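Local coordinates for piwi domain-containing protein (Vanderwaltozyma polyspora, PDB 5THE), which binds RNA as the C-terminal lobe of a budding yeast Argonaute and probably uses it as a guide to select target RNAs for cleavage, at residues Gln76-Arg80 with Ser183-Leu188; Lys237-Leu243 with Ser544-Ile549. One frame throughout, in Å; residues are numbered along the deposited sequence.

Contact 1: residues Gln76-Arg80 with Ser183-Leu188; sequences QVNLR and SNTYIL
Gln-76 O accepts a hydrogen bond from the side-chain amide of Asn-184, whose ND2 lies 3.1 Å away. The bond lies in the carbonyl plane of Gln-76 and in the amide plane of Asn-184, which fixes how that amide is turned. Val-77 lies obliquely against the same amide and also touches Tyr-186 CB with CG1. Its own backbone bonds go to Asp-116 and Asn-118, on the other flank of the strand. Asn-78 N donates to Asn-184 O at 3.0 Å. The side chain of Asn-78 adds a weak bond from ND2 to Asn-184 O at 3.3 Å, so one carbonyl takes two N-H groups of one residue. The planes of the two asparagine amides are 53° apart. Asn-78 O then receives Tyr-186 N at 2.7 Å. Leu-79 runs alongside Tyr-186 and points the same way. Its CD1 meets ring atom CD1 of Tyr-186 at 3.8 Å, while the tyrosine hydroxyl bonds Ser-216. Arg-80 N donates to Tyr-186 O at 2.9 Å, and Arg-80 O accepts Leu-188 N. Arg-80 CG rests on Thr-185 CG2 at 3.6 Å. The arginine then bends at chi2 and chi3 and carries NH2 off to Lys-122 O. A serine in place of Thr-185 lacks CG2 and would probably leave Arg-80 CG without its apolar neighbour and the base of the arginine freer to shift. The strands are parallel and in register from Asn-78 with Thr-185 to Arg-80 with Ile-187. They belong to a parallel sheet with helices packed on it, consistent with the Rossmann-like MID domain of Argonautes.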
loop_
_atom_site.group_PDB
_atom_site.type_symbol
_atom_site.label_atom_id
_atom_site.label_comp_id
_atom_site.label_asym_id
_atom_site.label_seq_id
_atom_site.Cartn_x
_atom_site.Cartn_y
_atom_site.Cartn_z
ATOM N N GLN A 76 15.895 21.314 0.866
ATOM C CA GLN A 76 16.283 20.580 2.059
ATOM C C GLN A 76 15.150 20.577 3.076
ATOM O O GLN A 76 14.479 21.593 3.286
ATOM C CB GLN A 76 17.530 21.200 2.678
ATOM C CG GLN A 76 18.182 20.286 3.689
ATOM C CD GLN A 76 19.377 20.923 4.331
ATOM O OE1 GLN A 76 19.266 21.975 4.957
ATOM N NE2 GLN A 76 20.539 20.299 4.171
ATOM N N VAL A 77 14.916 19.416 3.686
ATOM C CA VAL A 77 13.870 19.233 4.688
ATOM C C VAL A 77 14.528 19.130 6.055
ATOM O O VAL A 77 15.569 18.480 6.203
ATOM C CB VAL A 77 13.033 17.972 4.387
ATOM C CG1 VAL A 77 11.954 17.769 5.428
ATOM C CG2 VAL A 77 12.431 18.042 2.976
ATOM N N ASN A 78 13.925 19.760 7.058
ATOM C CA ASN A 78 14.412 19.608 8.425
ATOM C C ASN A 78 13.898 18.299 9.006
ATOM O O ASN A 78 12.712 17.975 8.880
ATOM C CB ASN A 78 13.963 20.775 9.304
ATOM C CG ASN A 78 14.501 22.103 8.818
ATOM O OD1 ASN A 78 15.706 22.290 8.724
ATOM N ND2 ASN A 78 13.608 23.025 8.498
ATOM N N LEU A 79 14.784 17.562 9.660
ATOM C CA LEU A 79 14.461 16.262 10.244
ATOM C C LEU A 79 14.707 16.361 11.744
ATOM O O LEU A 79 15.854 16.504 12.174
ATOM C CB LEU A 79 15.305 15.148 9.620
ATOM C CG LEU A 79 15.014 13.725 10.113
ATOM C CD1 LEU A 79 13.595 13.336 9.763
ATOM C CD2 LEU A 79 15.987 12.718 9.528
ATOM N N ARG A 80 13.636 16.292 12.534
ATOM C CA ARG A 80 13.705 16.450 13.983
ATOM C C ARG A 80 13.461 15.104 14.648
ATOM O O ARG A 80 12.389 14.512 14.485
ATOM C CB ARG A 80 12.675 17.459 14.492
ATOM C CG ARG A 80 12.963 18.902 14.139
ATOM C CD ARG A 80 14.369 19.324 14.532
ATOM N NE ARG A 80 14.613 19.280 15.974
ATOM C CZ ARG A 80 14.158 20.179 16.843
ATOM N NH1 ARG A 80 13.404 21.190 16.425
ATOM N NH2 ARG A 80 14.453 20.063 18.134
ATOM N N SER A 183 7.924 24.967 10.390
ATOM C CA SER A 183 7.489 24.436 9.108
ATOM C C SER A 183 8.637 23.682 8.437
ATOM O O SER A 183 9.801 23.767 8.846
ATOM C CB SER A 183 7.005 25.562 8.201
ATOM O OG SER A 183 8.069 26.467 7.954
ATOM N N ASN A 184 8.300 22.942 7.381
ATOM C CA ASN A 184 9.302 22.208 6.616
ATOM C C ASN A 184 10.028 21.219 7.531
ATOM O O ASN A 184 11.243 21.020 7.438
ATOM C CB ASN A 184 10.274 23.188 5.940
ATOM C CG ASN A 184 11.350 22.510 5.111
ATOM O OD1 ASN A 184 11.147 21.442 4.538
ATOM N ND2 ASN A 184 12.522 23.141 5.063
ATOM N N THR A 185 9.281 20.604 8.448
ATOM C CA THR A 185 9.889 19.726 9.437
ATOM C C THR A 185 9.250 18.343 9.393
ATOM O O THR A 185 8.022 18.205 9.447
ATOM C CB THR A 185 9.789 20.328 10.842
ATOM O OG1 THR A 185 10.707 21.419 10.943
ATOM C CG2 THR A 185 10.157 19.297 11.885
ATOM N N TYR A 186 10.102 17.331 9.277
ATOM C CA TYR A 186 9.710 15.933 9.316
ATOM C C TYR A 186 10.095 15.389 10.677
ATOM O O TYR A 186 11.233 15.582 11.120
ATOM C CB TYR A 186 10.410 15.140 8.205
ATOM C CG TYR A 186 9.762 13.806 7.931
ATOM C CD1 TYR A 186 9.948 12.731 8.798
ATOM C CD2 TYR A 186 8.945 13.625 6.817
ATOM C CE1 TYR A 186 9.349 11.514 8.563
ATOM C CE2 TYR A 186 8.339 12.408 6.566
ATOM C CZ TYR A 186 8.544 11.357 7.445
ATOM O OH TYR A 186 7.950 10.149 7.216
ATOM N N ILE A 187 9.157 14.732 11.350
ATOM C CA ILE A 187 9.414 14.205 12.681
ATOM C C ILE A 187 9.866 12.757 12.582
ATOM O O ILE A 187 9.220 11.940 11.922
ATOM C CB ILE A 187 8.171 14.308 13.571
ATOM C CG1 ILE A 187 7.852 15.762 13.880
ATOM C CG2 ILE A 187 8.405 13.526 14.866
ATOM C CD1 ILE A 187 6.454 15.924 14.375
ATOM N N LEU A 188 10.949 12.427 13.275
ATOM C CA LEU A 188 11.385 11.040 13.435
ATOM C C LEU A 188 11.193 10.648 14.895
ATOM O O LEU A 188 11.938 11.093 15.772
ATOM C CB LEU A 188 12.837 10.866 12.996
ATOM C CG LEU A 188 13.413 9.466 13.205
ATOM C CD1 LEU A 188 12.587 8.413 12.446
ATOM C CD2 LEU A 188 14.887 9.435 12.791
#

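Contact 2: residues Lys237-Leu243 with Ser544-Ile549; sequences KMNLKLL and SVMYYI. With nucleotides of chain B.
The flat C-terminal carboxylate of Ile-549 takes Lys-237 NZ in its carbonyl plane, on a lone pair of O, at 2.8 Å. Lys-237 CG stands off one side of the plane, beside O. Water 1 and Lys-241 CE reach OXT near its edge, tilted to that side, and water 3 comes tilted from the other. This is the pocket that holds the 5'-phosphate of the bound RNA, a site characteristic of Argonautes, with the chain terminus built into it. Lys-237 is bent at chi2, chi3 and chi4, which brings NZ round to two RNA phosphates as well. Lys-237 NZ bonds OP2 of U1 of chain B at 2.8 Å and OP1 of A3 of chain B at 2.7 Å. Lys-241 is extended instead. Lys-241 NZ forms a salt bridge with Ile-549 OXT at 3.5 Å and also bonds Asn-215 O. Water 1 links OXT to OP2 of U1 of chain B. Two lysines thus probably offset the charge of carboxylate and phosphates, and Arg-481 adds a further bond to Ile-549 O. Toward Leu-240 the contact turns apolar. Leu-240 CD1 meets Ile-549 CG1 at 3.9 Å, and Ile-549 CG2 packs by Lys-241. Val-545 CG1 approaches Lys-241 O at the helix end, where Leu-243 closes a Schellman motif. Water 2 bridges the two segments there, donating to Leu-240 O and accepting from Met-546 N, 2.8 Å from each.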
loop_
_atom_site.group_PDB
_atom_site.type_symbol
_atom_site.label_atom_id
_atom_site.label_comp_id
_atom_site.label_asym_id
_atom_site.label_seq_id
_atom_site.Cartn_x
_atom_site.Cartn_y
_atom_site.Cartn_z
ATOM N N LYS A 237 9.849 5.461 2.825
ATOM C CA LYS A 237 8.558 5.855 3.376
ATOM C C LYS A 237 8.477 7.360 3.557
ATOM O O LYS A 237 7.460 7.972 3.224
ATOM C CB LYS A 237 8.318 5.115 4.703
ATOM C CG LYS A 237 8.203 3.598 4.518
ATOM C CD LYS A 237 8.964 2.787 5.580
ATOM C CE LYS A 237 8.359 2.917 6.981
ATOM N NZ LYS A 237 6.954 2.405 7.102
ATOM N N MET A 238 9.543 7.971 4.084
ATOM C CA MET A 238 9.567 9.420 4.250
ATOM C C MET A 238 9.347 10.115 2.920
ATOM O O MET A 238 8.534 11.041 2.813
ATOM C CB MET A 238 10.903 9.850 4.847
ATOM C CG MET A 238 11.165 9.273 6.234
ATOM S SD MET A 238 12.788 9.806 6.811
ATOM C CE MET A 238 12.710 9.369 8.563
ATOM N N ASN A 239 10.073 9.670 1.892
ATOM C CA ASN A 239 9.985 10.312 0.587
ATOM C C ASN A 239 8.559 10.272 0.052
ATOM O O ASN A 239 8.066 11.271 -0.483
ATOM C CB ASN A 239 10.948 9.639 -0.393
ATOM C CG ASN A 239 11.118 10.429 -1.708
ATOM O OD1 ASN A 239 11.263 9.853 -2.769
ATOM N ND2 ASN A 239 11.159 11.731 -1.614
ATOM N N LEU A 240 7.873 9.130 0.209
ATOM C CA LEU A 240 6.466 9.055 -0.190
ATOM C C LEU A 240 5.617 10.059 0.584
ATOM O O LEU A 240 4.792 10.771 -0.006
ATOM C CB LEU A 240 5.927 7.636 -0.001
ATOM C CG LEU A 240 6.534 6.582 -0.947
ATOM C CD1 LEU A 240 6.071 5.177 -0.568
ATOM C CD2 LEU A 240 6.195 6.897 -2.427
ATOM N N LYS A 241 5.795 10.116 1.915
ATOM C CA LYS A 241 5.049 11.067 2.733
ATOM C C LYS A 241 5.338 12.499 2.318
ATOM O O LYS A 241 4.452 13.356 2.386
ATOM C CB LYS A 241 5.376 10.858 4.214
ATOM C CG LYS A 241 4.659 9.641 4.784
ATOM C CD LYS A 241 5.277 9.190 6.077
ATOM C CE LYS A 241 4.423 8.135 6.770
ATOM N NZ LYS A 241 5.094 7.658 8.033
ATOM N N LEU A 242 6.553 12.760 1.836
ATOM C CA LEU A 242 6.925 14.040 1.254
ATOM C C LEU A 242 6.520 14.171 -0.219
ATOM O O LEU A 242 7.094 15.006 -0.925
ATOM C CB LEU A 242 8.428 14.248 1.414
ATOM C CG LEU A 242 8.815 14.457 2.880
ATOM C CD1 LEU A 242 10.281 14.089 3.138
ATOM C CD2 LEU A 242 8.541 15.911 3.233
ATOM N N LEU A 243 5.558 13.372 -0.682
ATOM C CA LEU A 243 4.987 13.451 -2.028
ATOM C C LEU A 243 5.976 13.030 -3.098
ATOM O O LEU A 243 5.794 13.347 -4.274
ATOM C CB LEU A 243 4.447 14.856 -2.343
ATOM C CG LEU A 243 3.473 15.413 -1.302
ATOM C CD1 LEU A 243 2.885 16.767 -1.737
ATOM C CD2 LEU A 243 2.374 14.414 -1.030
ATOM N N SER A 544 -4.494 14.054 1.577
ATOM C CA SER A 544 -3.917 13.728 0.283
ATOM C C SER A 544 -2.516 13.144 0.406
ATOM O O SER A 544 -1.784 13.092 -0.584
ATOM C CB SER A 544 -3.894 14.966 -0.617
ATOM O OG SER A 544 -5.201 15.480 -0.777
ATOM N N VAL A 545 -2.131 12.707 1.592
ATOM C CA VAL A 545 -0.797 12.185 1.847
ATOM C C VAL A 545 -0.916 10.712 2.194
ATOM O O VAL A 545 -1.904 10.286 2.804
ATOM C CB VAL A 545 -0.119 12.976 2.987
ATOM C CG1 VAL A 545 1.232 12.364 3.356
ATOM C CG2 VAL A 545 0.021 14.454 2.588
ATOM N N MET A 546 0.090 9.927 1.788
ATOM C CA MET A 546 0.200 8.523 2.191
ATOM C C MET A 546 0.799 8.415 3.596
ATOM O O MET A 546 1.859 7.827 3.811
ATOM C CB MET A 546 1.037 7.736 1.188
ATOM C CG MET A 546 0.433 7.603 -0.201
ATOM S SD MET A 546 1.602 6.878 -1.382
ATOM C CE MET A 546 1.772 5.209 -0.719
ATOM N N TYR A 547 0.088 9.002 4.573
ATOM C CA TYR A 547 0.562 8.969 5.950
ATOM C C TYR A 547 0.592 7.557 6.503
ATOM O O TYR A 547 1.267 7.310 7.506
ATOM C CB TYR A 547 -0.312 9.853 6.845
ATOM C CG TYR A 547 -1.778 9.494 6.811
ATOM C CD1 TYR A 547 -2.627 10.065 5.867
ATOM C CD2 TYR A 547 -2.317 8.591 7.729
ATOM C CE1 TYR A 547 -3.970 9.741 5.825
ATOM C CE2 TYR A 547 -3.671 8.259 7.697
ATOM C CZ TYR A 547 -4.487 8.835 6.742
ATOM O OH TYR A 547 -5.830 8.526 6.699
ATOM N N TYR A 548 -0.129 6.633 5.879
ATOM C CA TYR A 548 -0.246 5.276 6.376
ATOM C C TYR A 548 0.940 4.400 5.986
ATOM O O TYR A 548 1.049 3.281 6.503
ATOM C CB TYR A 548 -1.551 4.661 5.853
ATOM C CG TYR A 548 -1.612 4.634 4.339
ATOM C CD1 TYR A 548 -1.017 3.603 3.628
ATOM C CD2 TYR A 548 -2.233 5.653 3.628
ATOM C CE1 TYR A 548 -1.038 3.578 2.260
ATOM C CE2 TYR A 548 -2.272 5.639 2.244
ATOM C CZ TYR A 548 -1.670 4.593 1.567
ATOM O OH TYR A 548 -1.691 4.553 0.194
ATOM N N ILE A 549 1.819 4.875 5.093
ATOM C CA ILE A 549 2.895 4.042 4.544
ATOM C C ILE A 549 4.063 3.894 5.509
ATOM O O ILE A 549 4.831 2.931 5.407
ATOM C CB ILE A 549 3.408 4.597 3.184
ATOM C CG1 ILE A 549 4.136 3.509 2.384
ATOM C CG2 ILE A 549 4.378 5.741 3.405
ATOM C CD1 ILE A 549 3.310 2.285 2.128
ATOM O OXT ILE A 549 4.280 4.722 6.397
ATOM P P A B 2 11.226 -0.445 12.857
ATOM O OP1 A B 2 10.861 -1.834 13.232
ATOM O OP2 A B 2 12.512 0.166 13.318
ATOM O "O5'" A B 2 11.148 -0.328 11.272
ATOM C "C5'" A B 2 11.095 0.947 10.627
ATOM C "C4'" A B 2 11.489 0.835 9.182
ATOM O "O4'" A B 2 12.893 0.512 9.097
ATOM C "C3'" A B 2 10.821 -0.280 8.400
ATOM O "O3'" A B 2 9.536 0.066 7.970
ATOM C "C2'" A B 2 11.805 -0.518 7.264
ATOM O "O2'" A B 2 11.720 0.534 6.313
ATOM C "C1'" A B 2 13.124 -0.364 8.007
ATOM N N9 A B 2 13.619 -1.630 8.582
ATOM C C8 A B 2 13.292 -2.161 9.805
ATOM N N7 A B 2 13.915 -3.269 10.091
ATOM C C5 A B 2 14.734 -3.462 8.983
ATOM C C6 A B 2 15.645 -4.470 8.682
ATOM N N6 A B 2 15.864 -5.479 9.527
ATOM N N1 A B 2 16.299 -4.395 7.491
ATOM C C2 A B 2 16.033 -3.353 6.683
ATOM N N3 A B 2 15.182 -2.330 6.860
ATOM C C4 A B 2 14.563 -2.464 8.039
ATOM O OP3 U B 1 4.666 3.697 10.473
ATOM P P U B 1 6.047 4.152 10.723
ATOM O OP1 U B 1 6.029 5.556 11.203
ATOM O OP2 U B 1 6.882 3.843 9.550
ATOM O "O5'" U B 1 6.605 3.319 11.942
ATOM C "C5'" U B 1 7.135 2.012 11.768
ATOM C "C4'" U B 1 7.991 1.669 12.949
ATOM O "O4'" U B 1 7.166 1.635 14.152
ATOM C "C3'" U B 1 8.714 0.332 12.875
ATOM O "O3'" U B 1 10.038 0.497 13.385
ATOM C "C2'" U B 1 7.890 -0.570 13.796
ATOM O "O2'" U B 1 8.612 -1.630 14.384
ATOM C "C1'" U B 1 7.386 0.420 14.847
ATOM N N1 U B 1 6.117 0.005 15.480
ATOM C C2 U B 1 6.089 -0.132 16.845
ATOM O O2 U B 1 7.063 0.109 17.526
ATOM N N3 U B 1 4.891 -0.540 17.386
ATOM C C4 U B 1 3.730 -0.817 16.688
ATOM O O4 U B 1 2.718 -1.164 17.304
ATOM C C5 U B 1 3.836 -0.668 15.268
ATOM C C6 U B 1 4.999 -0.280 14.729
ATOM P P A B 3 8.419 -1.068 7.839
ATOM O OP1 A B 3 7.198 -0.283 7.480
ATOM O OP2 A B 3 8.427 -1.947 9.045
ATOM O "O5'" A B 3 8.903 -1.933 6.587
ATOM C "C5'" A B 3 8.991 -1.334 5.304
ATOM C "C4'" A B 3 9.731 -2.215 4.337
ATOM O "O4'" A B 3 11.130 -2.331 4.705
ATOM C "C3'" A B 3 9.256 -3.653 4.259
ATOM O "O3'" A B 3 8.102 -3.770 3.468
ATOM C "C2'" A B 3 10.465 -4.356 3.665
ATOM O "O2'" A B 3 10.539 -4.117 2.264
ATOM C "C1'" A B 3 11.607 -3.613 4.362
ATOM N N9 A B 3 11.945 -4.313 5.601
ATOM C C8 A B 3 11.281 -4.249 6.807
ATOM N N7 A B 3 11.797 -5.046 7.711
ATOM C C5 A B 3 12.848 -5.658 7.052
ATOM C C6 A B 3 13.762 -6.608 7.489
ATOM N N6 A B 3 13.741 -7.085 8.746
ATOM N N1 A B 3 14.679 -7.019 6.588
ATOM C C2 A B 3 14.650 -6.504 5.341
ATOM N N3 A B 3 13.823 -5.603 4.800
ATOM C C4 A B 3 12.941 -5.230 5.738
HETATM O O HOH W 1 6.606 5.771 7.598
HETATM O O HOH W 2 2.016 11.037 0.103
HETATM O O HOH W 3 3.280 5.338 8.843
HETATM O O HOH W 4 2.387 8.651 9.688
#

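Contact 1 comes first along the chain and closes before contact 2 opens. Their centres are 13 Å apart. Contact 1 pairs strands 77-85 and 185-191 of the parallel sheet. Contact 2 joins helix 228-241 to the C-terminal tail. The helix packs on strand 185-191, so the two contacts touch. Tyr-186 lies against Met-238, Lys-241 and Leu-242, and Leu-188 meets Met-238. Helix 228-241 therefore has the sheet against it at contact 1 and the chain terminus and RNA phosphates at contact 2. In this way the sheet backs the helix that carries the two phosphate-site lysines.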